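Local coordinates for phenylacetic acid degradation protein PaaI (Thermus thermophilus HB8, PDB 1WLU) that probably hydrolyses acyl-CoA thioesters, acting as a hot dog fold thioesterase in the breakdown of phenylacetic acid, at residues L16-A21 / L53-R58; A21-V27 / G77-R83; L46-F51 / Y96-V100; P60-C66 / G112-L117; C66-R72 / K105-T111. All blocks are in the same frame, centred on the assembly; numbering follows the deposited sequence.

Contact 1 (L16-A21 / L53-R58); sequences LAPGEA and LASNTR
Pro18 and Gly19, the central pair of a type II beta turn from Ala17 to Glu20, lean on Thr57 and Arg58, and the backbones come closest where the CA atoms of Glu20 and Ala54 are 4.3 Å apart. Thr57 sits at the middle of the interface. With chi1 at 59°, its hydroxyl lies between its own backbone N and carbonyl carbon, facing the turn, where OG1 accepts a nearly straight hydrogen bond from Gly19 N (2.8 Å, 165°). The same OG1 donates to Ala54 O at 2.6 Å. Its methyl, CG2, turns to the apolar side and meets CD1 of Leu16 at 3.6 Å, the two side chains sliding past each other in opposite directions. Further along the helix, toward Leu53, Ala21 CB packs 3.9 Å from Leu53 CB and also touches the methyl of Ala54. On the other flank the bent chain of Arg58 lays one face of its guanidinium over the Pro18-Gly19 peptide, with CZ 3.6 Å from Gly19 N, while NH1 touches Pro18 CB. A salt bridge from Arg58 NE to Glu86 holds that group in position. Because the Thr57 hydroxyl both receives and gives a proton, it satisfies the buried amide of Gly19 and a carbonyl near the helix end at once, tying the hairpin turn to the helix through one atom.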
# COMPACT_ATOMS: atom_id res chain seq x y z
N LEU A 16 24.07 1.49 -10.57
CA LEU A 16 23.01 1.69 -11.54
C LEU A 16 23.27 0.73 -12.68
O LEU A 16 24.35 0.73 -13.27
CB LEU A 16 22.98 3.13 -12.06
CG LEU A 16 21.80 3.44 -12.99
CD1 LEU A 16 20.48 3.25 -12.24
CD2 LEU A 16 21.91 4.87 -13.49
N ALA A 17 22.28 -0.10 -12.97
CA ALA A 17 22.37 -1.08 -14.04
C ALA A 17 20.94 -1.33 -14.51
O ALA A 17 20.00 -0.86 -13.88
CB ALA A 17 23.00 -2.37 -13.52
N PRO A 18 20.77 -2.06 -15.62
CA PRO A 18 19.41 -2.31 -16.10
C PRO A 18 18.48 -2.90 -15.04
O PRO A 18 18.73 -3.99 -14.51
CB PRO A 18 19.64 -3.27 -17.27
CG PRO A 18 20.97 -2.81 -17.80
CD PRO A 18 21.77 -2.63 -16.53
N GLY A 19 17.43 -2.15 -14.71
CA GLY A 19 16.45 -2.59 -13.73
C GLY A 19 16.82 -2.50 -12.26
O GLY A 19 16.05 -2.94 -11.41
N GLU A 20 17.97 -1.92 -11.94
CA GLU A 20 18.37 -1.83 -10.54
C GLU A 20 19.21 -0.60 -10.21
O GLU A 20 19.86 -0.02 -11.08
CB GLU A 20 19.12 -3.10 -10.13
CG GLU A 20 20.45 -3.33 -10.83
CD GLU A 20 21.03 -4.69 -10.51
OE1 GLU A 20 20.65 -5.68 -11.18
OE2 GLU A 20 21.85 -4.79 -9.58
N ALA A 21 19.20 -0.21 -8.94
CA ALA A 21 19.97 0.94 -8.50
C ALA A 21 20.12 0.96 -6.99
O ALA A 21 19.28 0.44 -6.26
CB ALA A 21 19.29 2.22 -8.96
N LEU A 53 15.56 5.83 -10.36
CA LEU A 53 16.69 5.48 -11.22
C LEU A 53 16.56 4.08 -11.80
O LEU A 53 16.75 3.88 -13.00
CB LEU A 53 18.00 5.63 -10.44
CG LEU A 53 18.38 7.08 -10.11
CD1 LEU A 53 19.66 7.10 -9.30
CD2 LEU A 53 18.54 7.88 -11.40
N ALA A 54 16.23 3.10 -10.96
CA ALA A 54 16.09 1.73 -11.45
C ALA A 54 15.01 1.63 -12.52
O ALA A 54 15.23 1.03 -13.57
CB ALA A 54 15.76 0.80 -10.29
N SER A 55 13.84 2.20 -12.26
CA SER A 55 12.75 2.12 -13.22
C SER A 55 13.04 2.85 -14.53
O SER A 55 12.67 2.37 -15.60
CB SER A 55 11.45 2.65 -12.60
OG SER A 55 11.57 4.01 -12.19
N ASN A 56 13.71 3.99 -14.46
CA ASN A 56 13.99 4.74 -15.67
C ASN A 56 15.08 4.15 -16.55
O ASN A 56 15.28 4.61 -17.67
CB ASN A 56 14.27 6.20 -15.32
CG ASN A 56 12.98 6.99 -15.11
OD1 ASN A 56 12.45 7.59 -16.05
ND2 ASN A 56 12.46 6.96 -13.89
N THR A 57 15.77 3.12 -16.07
CA THR A 57 16.79 2.47 -16.91
C THR A 57 16.06 1.71 -18.01
O THR A 57 16.67 1.30 -19.00
CB THR A 57 17.65 1.45 -16.13
OG1 THR A 57 16.82 0.43 -15.58
CG2 THR A 57 18.44 2.14 -15.03
N ARG A 58 14.75 1.51 -17.84
CA ARG A 58 13.94 0.79 -18.82
C ARG A 58 13.23 1.74 -19.77
O ARG A 58 12.57 1.31 -20.72
CB ARG A 58 12.88 -0.07 -18.12
CG ARG A 58 13.41 -1.07 -17.11
CD ARG A 58 14.42 -2.02 -17.74
NE ARG A 58 14.65 -3.19 -16.89
CZ ARG A 58 15.56 -4.13 -17.14
NH1 ARG A 58 16.34 -4.03 -18.21
NH2 ARG A 58 15.68 -5.17 -16.33

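Contact 2 (A21-V27 / G77-R83); sequences AVVAGEV and GARVEAR
Val23 and Ala82 form a hydrogen-bonded antiparallel pair, each amide donating to the other's carbonyl; Ala82 N reaches Val23 O at 2.8 Å. Two residues on, Gly25 and Val80 repeat the exchange, and the bond from Val80 N to Gly25 O is almost straight at 177°. Past the end of the regular pairing, Val27 N bonds to Ala78 O, and Gly77 N closes the row on Val27 O at 2.7 Å. Between these bonds, CA-H groups lean on carbonyl oxygens, as at Val22 CA, 3.2 Å from Ala82 O.

The two strands are neighbours in the antiparallel sheet of the hot dog fold, which curls round helix 40-56. Val23, Val80 and Ala82 look to the helix and pack on Leu46, whereas Val22, Ala24, Glu26, Arg79, Glu81 and Arg83 occupy the other face of the sheet.

Apolar contacts on that outer face are modest. Ala24 CB touches the CG methylene of Glu81 at 3.7 Å, and Val22 lies side by side with Arg83, its CG2 4.1 Å from Arg83 CG. Just past the strand ends, Val27 CG2 meets Ala78 CB.

Charged groups gather on the outer face as well. Glu81 OE1 lies at the edge of the Arg83 guanidinium, in its plane, in a salt bridge whose N-H bonds are weak. Glu26 behaves differently: its extended chain, with CG anti to the backbone N (chi1 -175°), carries the carboxylate over one face of the Arg79 guanidinium, their planes 80° apart. Opposite charges meet there without a directed N-H bond, and the exact place of Glu26 OE1 is doubtful.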
# COMPACT_ATOMS: atom_id res chain seq x y z
N ALA A 21 19.20 -0.21 -8.94
CA ALA A 21 19.97 0.94 -8.50
C ALA A 21 20.12 0.96 -6.99
O ALA A 21 19.28 0.44 -6.26
CB ALA A 21 19.29 2.22 -8.96
N VAL A 22 21.21 1.55 -6.53
CA VAL A 22 21.47 1.70 -5.10
C VAL A 22 21.81 3.17 -4.88
O VAL A 22 22.68 3.72 -5.56
CB VAL A 22 22.65 0.84 -4.61
CG1 VAL A 22 22.91 1.12 -3.13
CG2 VAL A 22 22.36 -0.64 -4.82
N VAL A 23 21.09 3.80 -3.96
CA VAL A 23 21.30 5.20 -3.62
C VAL A 23 21.64 5.25 -2.14
O VAL A 23 21.03 4.55 -1.34
CB VAL A 23 20.04 6.04 -3.90
CG1 VAL A 23 20.22 7.47 -3.39
CG2 VAL A 23 19.76 6.06 -5.40
N ALA A 24 22.62 6.07 -1.78
CA ALA A 24 23.04 6.18 -0.39
C ALA A 24 23.05 7.60 0.11
O ALA A 24 23.14 8.56 -0.66
CB ALA A 24 24.42 5.56 -0.22
N GLY A 25 22.95 7.74 1.43
CA GLY A 25 22.97 9.06 2.03
C GLY A 25 23.28 8.95 3.50
O GLY A 25 23.42 7.85 4.04
N GLU A 26 23.41 10.09 4.16
CA GLU A 26 23.68 10.11 5.59
C GLU A 26 22.61 11.00 6.21
O GLU A 26 22.25 12.02 5.64
CB GLU A 26 25.07 10.70 5.88
CG GLU A 26 25.46 10.64 7.35
CD GLU A 26 26.83 11.21 7.62
OE1 GLU A 26 27.80 10.78 6.96
OE2 GLU A 26 26.95 12.09 8.51
N VAL A 27 22.10 10.58 7.36
CA VAL A 27 21.08 11.37 8.04
C VAL A 27 21.76 12.58 8.67
O VAL A 27 22.60 12.43 9.57
CB VAL A 27 20.37 10.55 9.14
CG1 VAL A 27 19.33 11.41 9.84
CG2 VAL A 27 19.72 9.32 8.53
N GLY A 77 23.62 11.05 11.69
CA GLY A 77 24.89 10.38 11.46
C GLY A 77 24.78 9.00 10.84
O GLY A 77 25.77 8.47 10.34
N ALA A 78 23.59 8.42 10.87
CA ALA A 78 23.40 7.09 10.30
C ALA A 78 23.61 7.08 8.79
O ALA A 78 23.13 7.96 8.07
CB ALA A 78 22.01 6.58 10.62
N ARG A 79 24.37 6.09 8.32
CA ARG A 79 24.63 5.91 6.90
C ARG A 79 23.54 4.95 6.44
O ARG A 79 23.38 3.87 7.01
CB ARG A 79 26.00 5.28 6.68
CG ARG A 79 27.18 6.19 6.98
CD ARG A 79 27.31 7.29 5.93
NE ARG A 79 28.56 8.04 6.06
CZ ARG A 79 28.95 8.99 5.23
NH1 ARG A 79 28.19 9.33 4.19
NH2 ARG A 79 30.10 9.62 5.43
N VAL A 80 22.80 5.33 5.41
CA VAL A 80 21.72 4.50 4.92
C VAL A 80 21.76 4.33 3.40
O VAL A 80 22.23 5.21 2.68
CB VAL A 80 20.36 5.11 5.35
CG1 VAL A 80 20.21 6.50 4.76
CG2 VAL A 80 19.21 4.20 4.94
N GLU A 81 21.28 3.18 2.94
CA GLU A 81 21.25 2.85 1.52
C GLU A 81 19.88 2.34 1.12
O GLU A 81 19.17 1.73 1.92
CB GLU A 81 22.26 1.74 1.20
CG GLU A 81 23.71 2.15 1.12
CD GLU A 81 24.62 0.95 0.96
OE1 GLU A 81 24.15 -0.09 0.44
OE2 GLU A 81 25.80 1.04 1.34
N ALA A 82 19.50 2.59 -0.13
CA ALA A 82 18.24 2.10 -0.68
C ALA A 82 18.62 1.26 -1.89
O ALA A 82 19.20 1.77 -2.86
CB ALA A 82 17.34 3.26 -1.08
N ARG A 83 18.31 -0.03 -1.83
CA ARG A 83 18.63 -0.97 -2.89
C ARG A 83 17.39 -1.37 -3.66
O ARG A 83 16.53 -2.09 -3.14
CB ARG A 83 19.29 -2.21 -2.28
CG ARG A 83 20.48 -1.86 -1.39
CD ARG A 83 20.89 -3.02 -0.52
NE ARG A 83 22.03 -2.68 0.33
CZ ARG A 83 22.56 -3.50 1.23
NH1 ARG A 83 22.05 -4.71 1.40
NH2 ARG A 83 23.60 -3.11 1.95

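Contact 3 (L46-F51 / Y96-V100); sequences LADSAF and YRVEV
Ala47 presents its small CB to a shallow hollow between two valines of the strand, 3.9 Å from Val98 CG1 and 4.0 Å from Val100 CG2. The fit works in both directions, for Val98 is itself a bump entering the helix surface. Its two methyls straddle the side of the turn formed by Ala47, Ala50 and Phe51: CG1, anti to its own backbone N (chi1 -175°), rests on Ala47 and approaches Ala50 CB at 4.3 Å, while CG2 faces Phe51 CB at 4.1 Å. At one end of the interface Leu46 extends CD2 to Val100 CG1, a looser touch.

Helix 46-51 and strand 96-100 run at 140° to each other, with their axes 8.6 Å apart at closest approach. Such close seating of a central helix on the concave face of a curved antiparallel sheet is the sausage-in-bun arrangement of the hot dog fold. The strand offers alternate residues Tyr96, Val98 and Val100 to the helix, and small alanines on the helix admit the valine branches.

At the opposite end two aromatic side chains take over, crossing at about a right angle. Phe51 brings the edge of its ring to Tyr96, with CD1 3.9 Å from Tyr96 CB and near the phenylalanine plane. Beyond it, Phe51 CE1 comes to 3.9 Å from Tyr96 CD1. Phe51 also meets the Phe110 ring and lies beside Ala63, a residue of the CoA site. Tyr96 turns its ring along the helix to touch Ala54 and Ser55, and its hydroxyl makes a weak hydrogen bond to Glu86.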
# COMPACT_ATOMS: atom_id res chain seq x y z
N LEU A 46 14.88 8.78 -0.18
CA LEU A 46 16.02 7.93 -0.49
C LEU A 46 15.56 6.72 -1.31
O LEU A 46 16.11 6.42 -2.37
CB LEU A 46 16.69 7.46 0.80
CG LEU A 46 17.89 6.52 0.65
CD1 LEU A 46 19.08 7.29 0.09
CD2 LEU A 46 18.24 5.93 2.01
N ALA A 47 14.54 6.02 -0.80
CA ALA A 47 14.02 4.84 -1.49
C ALA A 47 13.44 5.21 -2.85
O ALA A 47 13.67 4.52 -3.84
CB ALA A 47 12.96 4.17 -0.63
N ASP A 48 12.68 6.30 -2.88
CA ASP A 48 12.05 6.76 -4.11
C ASP A 48 13.08 7.11 -5.17
O ASP A 48 12.85 6.90 -6.36
CB ASP A 48 11.18 7.99 -3.82
CG ASP A 48 10.38 8.42 -5.02
OD1 ASP A 48 9.51 7.64 -5.46
OD2 ASP A 48 10.62 9.53 -5.54
N SER A 49 14.22 7.64 -4.74
CA SER A 49 15.28 8.00 -5.68
C SER A 49 15.87 6.75 -6.34
O SER A 49 16.12 6.74 -7.54
CB SER A 49 16.37 8.80 -4.98
OG SER A 49 15.87 10.05 -4.53
N ALA A 50 16.09 5.70 -5.55
CA ALA A 50 16.63 4.45 -6.10
C ALA A 50 15.58 3.84 -7.04
O ALA A 50 15.91 3.31 -8.10
CB ALA A 50 16.95 3.49 -4.96
N PHE A 51 14.32 3.93 -6.63
CA PHE A 51 13.17 3.45 -7.39
C PHE A 51 13.10 4.17 -8.74
O PHE A 51 12.93 3.54 -9.79
CB PHE A 51 11.91 3.72 -6.54
CG PHE A 51 10.60 3.60 -7.27
CD1 PHE A 51 10.19 2.38 -7.81
CD2 PHE A 51 9.73 4.68 -7.32
CE1 PHE A 51 8.92 2.26 -8.38
CE2 PHE A 51 8.47 4.56 -7.88
CZ PHE A 51 8.06 3.35 -8.41
N TYR A 96 8.94 -2.41 -8.51
CA TYR A 96 10.25 -2.56 -7.89
C TYR A 96 10.17 -2.67 -6.38
O TYR A 96 9.27 -2.10 -5.75
CB TYR A 96 11.14 -1.36 -8.24
CG TYR A 96 11.36 -1.19 -9.71
CD1 TYR A 96 10.34 -0.69 -10.54
CD2 TYR A 96 12.53 -1.65 -10.31
CE1 TYR A 96 10.49 -0.67 -11.92
CE2 TYR A 96 12.68 -1.63 -11.70
CZ TYR A 96 11.65 -1.15 -12.49
OH TYR A 96 11.77 -1.21 -13.86
N ARG A 97 11.11 -3.41 -5.81
CA ARG A 97 11.21 -3.56 -4.36
C ARG A 97 12.48 -2.81 -3.97
O ARG A 97 13.52 -2.98 -4.60
CB ARG A 97 11.36 -5.02 -3.95
CG ARG A 97 11.95 -5.17 -2.54
CD ARG A 97 11.87 -6.59 -1.99
NE ARG A 97 12.43 -7.58 -2.89
CZ ARG A 97 11.71 -8.36 -3.69
NH1 ARG A 97 10.38 -8.26 -3.70
NH2 ARG A 97 12.31 -9.24 -4.48
N VAL A 98 12.38 -1.97 -2.95
CA VAL A 98 13.53 -1.21 -2.49
C VAL A 98 13.76 -1.43 -1.01
O VAL A 98 12.94 -1.06 -0.17
CB VAL A 98 13.34 0.31 -2.75
CG1 VAL A 98 14.62 1.05 -2.37
CG2 VAL A 98 13.00 0.55 -4.22
N GLU A 99 14.89 -2.06 -0.69
CA GLU A 99 15.24 -2.31 0.70
C GLU A 99 16.08 -1.15 1.22
O GLU A 99 17.07 -0.76 0.59
CB GLU A 99 16.02 -3.62 0.82
CG GLU A 99 15.14 -4.86 0.71
CD GLU A 99 15.94 -6.15 0.78
OE1 GLU A 99 17.04 -6.13 1.36
OE2 GLU A 99 15.44 -7.17 0.27
N VAL A 100 15.67 -0.59 2.35
CA VAL A 100 16.40 0.51 2.97
C VAL A 100 17.20 -0.12 4.10
O VAL A 100 16.64 -0.67 5.05
CB VAL A 100 15.44 1.59 3.51
CG1 VAL A 100 16.22 2.74 4.12
CG2 VAL A 100 14.56 2.09 2.37

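Contact 4 (P60-C66 / G112-L117); sequences PAVALSC and GTVFRL
Leu64 folds over the opposite strand from a classic beta bulge: it and Ser65 both face Thr113, whose O takes a 2.8 Å hydrogen bond from Leu64 N and a weak, longer one from Ser65 N. Starting at the backbone, Leu64 CB lies 3.5 Å from Thr113 O. The next carbon, CG, is anti to the carbonyl carbon (chi1 -75°), a turn that brings it 3.7 Å from Phe115 CB. Both methyls reach that same carbon: CD2 stands 3.8 Å from Phe115 CB, and CD1, equally close, also comes near the plane of the phenylalanine ring, at its edge. The two side chains cross at a slant. Before the bulge, Val62 and Phe115 are joined by a pair of backbone bonds, and Val62 CG1 meets Leu117 CD1 at 4.1 Å, crossing it at about a right angle. Ala61 packs its methyl 3.8 Å from Val114 CG2 on the face turned to the helix. After the bulge, Thr113 N bonds to Ser65 O and the pairing resumes one residue out of step. Helix 40-56 covers Cys66 and Val114 through Phe51. Away from the helix Leu64 packs on Leu64 of the fourth subunit; within the sheet, strand 93-102 flanks strand 105-116, while at the other edge Ser65 and Cys66 pair with a strand of the second subunit.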
# COMPACT_ATOMS: atom_id res chain seq x y z
N PRO A 60 11.46 6.12 -19.90
CA PRO A 60 10.72 7.08 -19.08
C PRO A 60 9.57 6.45 -18.31
O PRO A 60 8.74 5.74 -18.88
CB PRO A 60 10.23 8.10 -20.11
CG PRO A 60 11.34 8.08 -21.13
CD PRO A 60 11.59 6.61 -21.29
N ALA A 61 9.53 6.71 -17.01
CA ALA A 61 8.49 6.15 -16.16
C ALA A 61 8.22 7.06 -14.97
O ALA A 61 9.13 7.71 -14.45
CB ALA A 61 8.90 4.77 -15.67
N VAL A 62 6.96 7.11 -14.54
CA VAL A 62 6.57 7.92 -13.40
C VAL A 62 5.82 7.06 -12.40
O VAL A 62 5.11 6.12 -12.78
CB VAL A 62 5.67 9.10 -13.83
CG1 VAL A 62 6.46 10.07 -14.70
CG2 VAL A 62 4.44 8.59 -14.57
N ALA A 63 6.00 7.37 -11.13
CA ALA A 63 5.35 6.60 -10.07
C ALA A 63 3.84 6.69 -10.08
O ALA A 63 3.26 7.74 -10.35
CB ALA A 63 5.87 7.06 -8.72
N LEU A 64 3.21 5.55 -9.80
CA LEU A 64 1.76 5.48 -9.69
C LEU A 64 1.44 5.29 -8.21
O LEU A 64 0.84 6.17 -7.58
CB LEU A 64 1.20 4.29 -10.48
CG LEU A 64 1.15 4.42 -12.01
CD1 LEU A 64 0.64 3.12 -12.61
CD2 LEU A 64 0.25 5.58 -12.41
N SER A 65 1.86 4.16 -7.64
CA SER A 65 1.60 3.85 -6.24
C SER A 65 2.83 3.29 -5.54
O SER A 65 3.49 2.39 -6.06
CB SER A 65 0.47 2.82 -6.14
OG SER A 65 0.16 2.55 -4.78
N CYS A 66 3.12 3.81 -4.36
CA CYS A 66 4.27 3.37 -3.58
C CYS A 66 3.89 3.12 -2.13
O CYS A 66 3.09 3.86 -1.55
CB CYS A 66 5.38 4.41 -3.63
SG CYS A 66 5.90 4.81 -5.31
N GLY A 112 7.07 -0.18 -5.03
CA GLY A 112 6.47 0.80 -5.90
C GLY A 112 6.22 0.36 -7.33
O GLY A 112 6.94 -0.48 -7.86
N THR A 113 5.18 0.93 -7.93
CA THR A 113 4.82 0.62 -9.30
C THR A 113 4.81 1.90 -10.12
O THR A 113 4.30 2.93 -9.68
CB THR A 113 3.44 -0.05 -9.37
OG1 THR A 113 3.52 -1.33 -8.75
CG2 THR A 113 2.99 -0.21 -10.82
N VAL A 114 5.39 1.83 -11.32
CA VAL A 114 5.44 2.97 -12.21
C VAL A 114 4.60 2.74 -13.45
O VAL A 114 4.24 1.60 -13.78
CB VAL A 114 6.88 3.26 -12.73
CG1 VAL A 114 7.79 3.66 -11.60
CG2 VAL A 114 7.43 2.04 -13.47
N PHE A 115 4.30 3.84 -14.13
CA PHE A 115 3.57 3.80 -15.39
C PHE A 115 4.66 4.14 -16.40
O PHE A 115 5.38 5.13 -16.24
CB PHE A 115 2.48 4.87 -15.41
CG PHE A 115 1.75 4.96 -16.72
CD1 PHE A 115 2.12 5.89 -17.68
CD2 PHE A 115 0.69 4.10 -16.99
CE1 PHE A 115 1.46 5.96 -18.90
CE2 PHE A 115 0.02 4.16 -18.21
CZ PHE A 115 0.40 5.09 -19.17
N ARG A 116 4.81 3.30 -17.42
CA ARG A 116 5.83 3.52 -18.44
C ARG A 116 5.27 4.42 -19.53
O ARG A 116 4.29 4.08 -20.19
CB ARG A 116 6.28 2.18 -19.02
CG ARG A 116 6.73 1.19 -17.95
CD ARG A 116 7.25 -0.10 -18.56
NE ARG A 116 8.51 0.11 -19.26
CZ ARG A 116 9.05 -0.76 -20.10
NH1 ARG A 116 8.44 -1.91 -20.35
NH2 ARG A 116 10.21 -0.49 -20.68
N LEU A 117 5.91 5.57 -19.72
CA LEU A 117 5.48 6.55 -20.71
C LEU A 117 5.85 6.15 -22.13
O LEU A 117 6.65 5.20 -22.30
CB LEU A 117 6.10 7.91 -20.38
CG LEU A 117 5.85 8.46 -18.97
CD1 LEU A 117 6.69 9.71 -18.76
CD2 LEU A 117 4.37 8.75 -18.78

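Contact 5 (C66-R72 / K105-T111); sequences CRMDYFR and KLVALFT
Val107 O is gripped by two successive amides, Phe71 N at 2.8 Å and Arg72 N at 3.2 Å, both arriving from the same face of its plane. They end a register in which Arg67 pairs with Thr111 and Asp69 with Leu109. On the other flank of strand 105-116, toward strand 93-102, Val107 and Ala108 both face Val100 in a classic bulge. A water lies 2.8 Å from Asp69 OD2 and within hydrogen-bonding distance of Leu109 O and Thr111 OG1. Asp69 OD2 also uses its syn lone pair to take a 2.9 Å bond from Arg67 NE, lying nearly in the plane of the Arg67 guanidinium; OD1 turns to Ser65 of the second subunit.

On the helix-facing side, Cys66 SG comes 3.6 Å from Phe110 CZ, obliquely to the ring. Met68, bent at chi2 (72°), crosses Phe110 at about a right angle and brings SD to the ring edge, while its CE rests 3.7 Å from Ala108 CB. At the far end Phe71 CE2 packs 3.8 Å from Leu109 CB and also touches Leu106 CD2, and one face of the ring lies over Asp69 O.

Tyr70 and Phe71 bind CoA, and the Tyr70 hydroxyl bonds to Gly40 O and to Tyr44 of the second subunit. Strand 66-70 also pairs with its counterpart there, giving the continuous sheet and interfacial site of a hot dog thioesterase dimer.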
# COMPACT_ATOMS: atom_id res chain seq x y z
N CYS A 66 3.12 3.81 -4.36
CA CYS A 66 4.27 3.37 -3.58
C CYS A 66 3.89 3.12 -2.13
O CYS A 66 3.09 3.86 -1.55
CB CYS A 66 5.38 4.41 -3.63
SG CYS A 66 5.90 4.81 -5.31
N ARG A 67 4.46 2.08 -1.55
CA ARG A 67 4.22 1.73 -0.16
C ARG A 67 5.55 1.76 0.58
O ARG A 67 6.57 1.30 0.07
CB ARG A 67 3.62 0.32 -0.05
CG ARG A 67 3.41 -0.17 1.38
CD ARG A 67 2.90 -1.61 1.34
NE ARG A 67 2.79 -2.23 2.66
CZ ARG A 67 1.65 -2.44 3.31
NH1 ARG A 67 0.49 -2.09 2.78
NH2 ARG A 67 1.68 -3.04 4.50
N MET A 68 5.53 2.33 1.78
CA MET A 68 6.72 2.42 2.60
C MET A 68 6.41 1.83 3.97
O MET A 68 5.52 2.32 4.67
CB MET A 68 7.15 3.88 2.74
CG MET A 68 8.44 4.08 3.52
SD MET A 68 9.89 3.56 2.59
CE MET A 68 11.18 4.39 3.55
N ASP A 69 7.12 0.76 4.33
CA ASP A 69 6.94 0.10 5.62
C ASP A 69 8.18 0.40 6.45
O ASP A 69 9.30 0.06 6.05
CB ASP A 69 6.76 -1.40 5.43
CG ASP A 69 5.44 -1.75 4.76
OD1 ASP A 69 4.39 -1.28 5.25
OD2 ASP A 69 5.45 -2.49 3.75
N TYR A 70 7.98 1.03 7.61
CA TYR A 70 9.08 1.41 8.50
C TYR A 70 9.29 0.41 9.62
O TYR A 70 8.35 0.05 10.32
CB TYR A 70 8.77 2.78 9.10
CG TYR A 70 8.66 3.89 8.08
CD1 TYR A 70 9.77 4.64 7.71
CD2 TYR A 70 7.43 4.20 7.49
CE1 TYR A 70 9.67 5.67 6.78
CE2 TYR A 70 7.32 5.23 6.56
CZ TYR A 70 8.45 5.96 6.21
OH TYR A 70 8.35 6.98 5.30
N PHE A 71 10.54 -0.04 9.80
CA PHE A 71 10.84 -1.02 10.83
C PHE A 71 11.70 -0.53 11.99
O PHE A 71 11.47 -0.92 13.14
CB PHE A 71 11.53 -2.25 10.23
CG PHE A 71 10.83 -2.83 9.03
CD1 PHE A 71 9.46 -3.07 9.06
CD2 PHE A 71 11.55 -3.14 7.88
CE1 PHE A 71 8.82 -3.62 7.95
CE2 PHE A 71 10.91 -3.69 6.77
CZ PHE A 71 9.55 -3.93 6.80
N ARG A 72 12.69 0.31 11.68
CA ARG A 72 13.60 0.80 12.71
C ARG A 72 13.91 2.28 12.51
O ARG A 72 14.10 2.73 11.39
CB ARG A 72 14.91 0.01 12.66
CG ARG A 72 14.73 -1.51 12.62
CD ARG A 72 16.00 -2.20 12.13
NE ARG A 72 17.11 -2.08 13.08
CZ ARG A 72 17.20 -2.77 14.22
NH1 ARG A 72 16.25 -3.64 14.55
NH2 ARG A 72 18.24 -2.59 15.02
N LYS A 105 21.20 -3.68 8.75
CA LYS A 105 19.84 -3.90 9.24
C LYS A 105 18.80 -3.33 8.27
O LYS A 105 19.01 -2.27 7.70
CB LYS A 105 19.65 -3.25 10.61
CG LYS A 105 20.61 -3.75 11.68
CD LYS A 105 20.40 -5.22 11.98
CE LYS A 105 21.35 -5.70 13.08
NZ LYS A 105 21.15 -4.94 14.34
N LEU A 106 17.69 -4.05 8.10
CA LEU A 106 16.63 -3.58 7.21
C LEU A 106 15.79 -2.57 7.99
O LEU A 106 15.01 -2.93 8.87
CB LEU A 106 15.75 -4.75 6.76
CG LEU A 106 14.67 -4.40 5.72
CD1 LEU A 106 15.32 -3.96 4.41
CD2 LEU A 106 13.79 -5.62 5.48
N VAL A 107 15.97 -1.30 7.64
CA VAL A 107 15.29 -0.18 8.29
C VAL A 107 13.87 0.04 7.76
O VAL A 107 12.99 0.47 8.51
CB VAL A 107 16.12 1.12 8.10
CG1 VAL A 107 15.36 2.32 8.65
CG2 VAL A 107 17.46 0.97 8.79
N ALA A 108 13.67 -0.24 6.48
CA ALA A 108 12.36 -0.06 5.86
C ALA A 108 12.28 -0.82 4.55
O ALA A 108 13.31 -1.20 3.98
CB ALA A 108 12.10 1.43 5.62
N LEU A 109 11.06 -1.03 4.08
CA LEU A 109 10.82 -1.73 2.83
C LEU A 109 9.88 -0.87 1.99
O LEU A 109 8.81 -0.47 2.44
CB LEU A 109 10.16 -3.09 3.08
CG LEU A 109 9.78 -3.87 1.81
CD1 LEU A 109 11.04 -4.29 1.08
CD2 LEU A 109 8.95 -5.09 2.19
N PHE A 110 10.30 -0.59 0.76
CA PHE A 110 9.53 0.23 -0.17
C PHE A 110 9.12 -0.65 -1.35
O PHE A 110 9.91 -1.44 -1.86
CB PHE A 110 10.43 1.41 -0.61
CG PHE A 110 9.87 2.26 -1.73
CD1 PHE A 110 9.80 1.77 -3.03
CD2 PHE A 110 9.52 3.58 -1.49
CE1 PHE A 110 9.39 2.60 -4.08
CE2 PHE A 110 9.11 4.41 -2.53
CZ PHE A 110 9.05 3.92 -3.83
N THR A 111 7.86 -0.53 -1.75
CA THR A 111 7.32 -1.29 -2.87
C THR A 111 6.65 -0.27 -3.77
O THR A 111 5.76 0.45 -3.33
CB THR A 111 6.28 -2.32 -2.39
OG1 THR A 111 6.81 -3.08 -1.30
CG2 THR A 111 5.90 -3.26 -3.52
O HOH W 1 6.58 -1.90 1.21

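All five contacts belong to one antiparallel sheet wrapped round helix 40-56. Contact 2 joins strands 20-26 and 79-89, contacts 4 and 5 successive parts of the pairing between 61-70 and 105-116, and contacts 1 and 3 seat the helix. Contact 3 is central, its centre about 9 Å from that of contact 5 and about 10 Å from that of contact 2, whereas contacts 2 and 4 lie about 22 Å apart on opposite sides of the chain's centre. Contacts 1 and 2 share Ala21, contacts 4 and 5 Cys66. Contact 1 closes before 4 and 5 open, but contact 2 crosses all the others, so segments distant in the chain interlock in one sheet, whose edge strand 61-70 pairs with a second subunit.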